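Long-range contact in acid phosphatase (Bacillus anthracis, PDB 2I34), which probably hydrolyses phosphate monoesters at acid pH, as a magnesium-binding phosphatase of the HAD superfamily: residues A[61-66]-A[121-126]. Residues are numbered along the deposited sequence; the frame is centred on the assembly and turned at random.
Sequences AIVLDL and YYISNR. With MG (magnesium ion), chain C; WO4 (tungstate(VI)ion), chain D.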
ATOM      1  N   ALA A  61      21.959 -13.181   2.192  1.00 24.16           N
ATOM      2  CA  ALA A  61      21.668 -12.047   1.304  1.00 23.97           C
ATOM      3  C   ALA A  61      20.218 -11.587   1.413  1.00 23.80           C
ATOM      4  O   ALA A  61      19.344 -12.328   1.863  1.00 23.92           O
ATOM      5  CB  ALA A  61      21.994 -12.385  -0.146  1.00 23.87           C
ATOM      6  N   ILE A  62      19.990 -10.342   1.029  1.00 23.64           N
ATOM      7  CA  ILE A  62      18.645  -9.853   0.738  1.00 24.15           C
ATOM      8  C   ILE A  62      18.595  -9.395  -0.714  1.00 24.24           C
ATOM      9  O   ILE A  62      19.618  -9.016  -1.290  1.00 24.32           O
ATOM     10  CB  ILE A  62      18.205  -8.704   1.662  1.00 24.04           C
ATOM     11  CG1 ILE A  62      19.125  -7.481   1.514  1.00 23.34           C
ATOM     12  CG2 ILE A  62      18.142  -9.190   3.108  1.00 24.20           C
ATOM     13  CD1 ILE A  62      18.570  -6.222   2.130  1.00 22.74           C
ATOM     14  N   VAL A  63      17.397  -9.450  -1.292  1.00 23.88           N
ATOM     15  CA  VAL A  63      17.156  -9.052  -2.670  1.00 23.24           C
ATOM     16  C   VAL A  63      16.085  -7.952  -2.653  1.00 23.46           C
ATOM     17  O   VAL A  63      15.053  -8.086  -1.990  1.00 23.21           O
ATOM     18  CB  VAL A  63      16.678 -10.262  -3.535  1.00 22.69           C
ATOM     19  CG1 VAL A  63      16.080  -9.829  -4.854  1.00 22.40           C
ATOM     20  CG2 VAL A  63      17.827 -11.263  -3.761  1.00 22.41           C
ATOM     21  N   LEU A  64      16.360  -6.871  -3.375  1.00 23.56           N
ATOM     22  CA  LEU A  64      15.395  -5.810  -3.579  1.00 24.03           C
ATOM     23  C   LEU A  64      15.269  -5.467  -5.046  1.00 24.48           C
ATOM     24  O   LEU A  64      16.271  -5.377  -5.774  1.00 24.88           O
ATOM     25  CB  LEU A  64      15.793  -4.538  -2.826  1.00 23.75           C
ATOM     26  CG  LEU A  64      16.211  -4.680  -1.356  1.00 24.16           C
ATOM     27  CD1 LEU A  64      17.727  -4.791  -1.231  1.00 23.98           C
ATOM     28  CD2 LEU A  64      15.647  -3.513  -0.538  1.00 22.00           C
ATOM     29  N   ASP A  65      14.023  -5.263  -5.458  1.00 24.65           N
ATOM     30  CA  ASP A  65      13.692  -4.496  -6.648  1.00 24.74           C
ATOM     31  C   ASP A  65      14.154  -3.038  -6.469  1.00 24.65           C
ATOM     32  O   ASP A  65      14.346  -2.595  -5.330  1.00 24.17           O
ATOM     33  CB  ASP A  65      12.180  -4.518  -6.840  1.00 24.57           C
ATOM     34  CG  ASP A  65      11.738  -3.657  -7.972  1.00 24.37           C
ATOM     35  OD1 ASP A  65      12.178  -3.941  -9.102  1.00 24.52           O
ATOM     36  OD2 ASP A  65      10.953  -2.693  -7.745  1.00 25.33           O
ATOM     37  N   LEU A  66      14.326  -2.299  -7.575  1.00 24.66           N
ATOM     38  CA  LEU A  66      14.649  -0.858  -7.492  1.00 25.01           C
ATOM     39  C   LEU A  66      13.466   0.110  -7.630  1.00 24.64           C
ATOM     40  O   LEU A  66      13.155   0.840  -6.691  1.00 24.16           O
ATOM     41  CB  LEU A  66      15.759  -0.472  -8.482  1.00 25.44           C
ATOM     42  CG  LEU A  66      17.162  -0.928  -8.074  1.00 25.07           C
ATOM     43  CD1 LEU A  66      18.190  -0.580  -9.156  1.00 24.91           C
ATOM     44  CD2 LEU A  66      17.562  -0.304  -6.741  1.00 26.41           C
ATOM     45  N   TYR A 121      21.471  -7.551  -3.025  1.00 23.53           N
ATOM     46  CA  TYR A 121      21.378  -7.595  -4.494  1.00 23.59           C
ATOM     47  C   TYR A 121      20.154  -6.837  -4.961  1.00 23.62           C
ATOM     48  O   TYR A 121      19.027  -7.115  -4.532  1.00 23.71           O
ATOM     49  CB  TYR A 121      21.387  -9.040  -5.016  1.00 23.74           C
ATOM     50  CG  TYR A 121      22.692  -9.694  -4.669  1.00 22.84           C
ATOM     51  CD1 TYR A 121      23.814  -9.531  -5.487  1.00 23.32           C
ATOM     52  CD2 TYR A 121      22.843 -10.396  -3.471  1.00 23.49           C
ATOM     53  CE1 TYR A 121      25.039 -10.081  -5.138  1.00 22.88           C
ATOM     54  CE2 TYR A 121      24.076 -10.973  -3.120  1.00 23.41           C
ATOM     55  CZ  TYR A 121      25.167 -10.797  -3.953  1.00 23.27           C
ATOM     56  OH  TYR A 121      26.391 -11.332  -3.606  1.00 24.18           O
ATOM     57  N   TYR A 122      20.415  -5.861  -5.819  1.00 23.63           N
ATOM     58  CA  TYR A 122      19.384  -5.051  -6.435  1.00 24.12           C
ATOM     59  C   TYR A 122      19.056  -5.711  -7.765  1.00 24.02           C
ATOM     60  O   TYR A 122      19.794  -5.589  -8.745  1.00 23.36           O
ATOM     61  CB  TYR A 122      19.872  -3.615  -6.641  1.00 24.19           C
ATOM     62  CG  TYR A 122      20.409  -2.923  -5.400  1.00 23.22           C
ATOM     63  CD1 TYR A 122      19.536  -2.360  -4.466  1.00 22.40           C
ATOM     64  CD2 TYR A 122      21.779  -2.794  -5.181  1.00 23.37           C
ATOM     65  CE1 TYR A 122      20.007  -1.694  -3.348  1.00 22.27           C
ATOM     66  CE2 TYR A 122      22.274  -2.141  -4.034  1.00 22.92           C
ATOM     67  CZ  TYR A 122      21.365  -1.582  -3.121  1.00 23.95           C
ATOM     68  OH  TYR A 122      21.796  -0.902  -1.988  1.00 24.04           O
ATOM     69  N   ILE A 123      17.962  -6.457  -7.769  1.00 23.93           N
ATOM     70  CA  ILE A 123      17.560  -7.189  -8.942  1.00 24.24           C
ATOM     71  C   ILE A 123      16.411  -6.385  -9.545  1.00 24.13           C
ATOM     72  O   ILE A 123      15.321  -6.361  -8.987  1.00 23.46           O
ATOM     73  CB  ILE A 123      17.165  -8.650  -8.602  1.00 23.77           C
ATOM     74  CG1 ILE A 123      18.372  -9.371  -8.013  1.00 24.77           C
ATOM     75  CG2 ILE A 123      16.672  -9.383  -9.850  1.00 23.81           C
ATOM     76  CD1 ILE A 123      18.174 -10.893  -7.789  1.00 24.98           C
ATOM     77  N   SER A 124      16.688  -5.775 -10.701  1.00 24.54           N
ATOM     78  CA  SER A 124      15.834  -4.768 -11.323  1.00 24.18           C
ATOM     79  C   SER A 124      15.692  -5.027 -12.821  1.00 24.45           C
ATOM     80  O   SER A 124      16.651  -5.435 -13.486  1.00 24.47           O
ATOM     81  CB  SER A 124      16.456  -3.381 -11.108  1.00 24.05           C
ATOM     82  OG  SER A 124      15.789  -2.382 -11.859  1.00 21.97           O
ATOM     83  N   ASN A 125      14.494  -4.760 -13.339  1.00 24.67           N
ATOM     84  CA  ASN A 125      14.210  -4.868 -14.756  1.00 24.51           C
ATOM     85  C   ASN A 125      14.513  -3.614 -15.566  1.00 24.66           C
ATOM     86  O   ASN A 125      14.185  -3.547 -16.741  1.00 24.18           O
ATOM     87  CB  ASN A 125      12.777  -5.352 -14.966  1.00 24.91           C
ATOM     88  CG  ASN A 125      12.633  -6.828 -14.665  1.00 25.66           C
ATOM     89  OD1 ASN A 125      13.630  -7.521 -14.471  1.00 25.86           O
ATOM     90  ND2 ASN A 125      11.406  -7.320 -14.642  1.00 26.56           N
ATOM     91  N   ARG A 126      15.197  -2.648 -14.956  1.00 24.82           N
ATOM     92  CA  ARG A 126      16.049  -1.737 -15.739  1.00 25.05           C
ATOM     93  C   ARG A 126      16.944  -2.588 -16.620  1.00 25.21           C
ATOM     94  O   ARG A 126      17.293  -3.697 -16.233  1.00 25.37           O
ATOM     95  CB  ARG A 126      16.909  -0.850 -14.841  1.00 24.58           C
ATOM     96  CG  ARG A 126      16.089   0.150 -14.070  1.00 24.79           C
ATOM     97  CD  ARG A 126      16.942   0.978 -13.125  1.00 24.32           C
ATOM     98  NE  ARG A 126      16.143   2.032 -12.497  1.00 24.50           N
ATOM     99  CZ  ARG A 126      16.560   3.273 -12.267  1.00 24.77           C
ATOM    100  NH1 ARG A 126      17.777   3.656 -12.616  1.00 24.30           N
ATOM    101  NH2 ARG A 126      15.730   4.164 -11.718  1.00 25.41           N
TER
HETATM  102 MG    MG C 301       9.372  -2.130  -8.899  1.00 11.53          MG
HETATM  103  W   WO4 D 401      12.093  -2.741 -11.260  0.75 21.06           W
HETATM  104  O1  WO4 D 401      12.030  -1.849 -13.086  0.75 18.53           O
HETATM  105  O2  WO4 D 401      10.404  -2.125 -10.316  0.75 18.69           O
HETATM  106  O3  WO4 D 401      13.771  -1.906 -10.569  0.75 14.82           O
HETATM  107  O4  WO4 D 401      12.207  -4.705 -11.724  0.75 15.68           O
HETATM  108  O   HOH W   1       7.844  -1.437 -10.204  1.00 18.11           O
HETATM  109  O   HOH W   2       8.914  -4.135  -9.330  1.00 18.70           O
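Val63 and Leu64 pair in parallel with Tyr121 and Tyr122 where strands 59-64 and 119-125 adjoin in the five-stranded sheet of a Rossmann-like HAD fold, and the C-terminal ends of these strands carry a magnesium ion and a tungstate. The backbones zip together through Tyr121 N to Ile62 O, then Leu64 N to Tyr121 O, and last a more bent bond from Ile123 N to Leu64 O (140° at the hydrogen). On the face bearing Val63 and Tyr121, Val63 CG1 lies 3.8 Å from Ile123 CD1. Ala61 CB meets the edge of the Tyr121 ring, whose stacking partner is His150. The other face carries Leu64 and Tyr122, where both side chains touch Leu110 of helix 106-115. Past the strand end, Leu66 reaches across: its CD2 lies 3.6 Å from Tyr122 CD1, and its CD1 packs on Ser124 CB.

Beyond the paired residues lies the probable active site. Asp65 is the first aspartate of what looks like the HAD DxDx(T/V) motif; its chi1 of 175° turns the carboxylate away from the backbone N and out to the two bound groups. OD2 ligates magnesium, together with Asp67 O and Asp180 OD1, and Asp65 OD1 sits 2.5 Å from tungsten, consistent with the nucleophile's position facing a phosphate mimic. Ser124 OG accepts from Arg126 N in an ST turn. From the same strand, Asn125 N donates to tungstate O4 (2.8 Å).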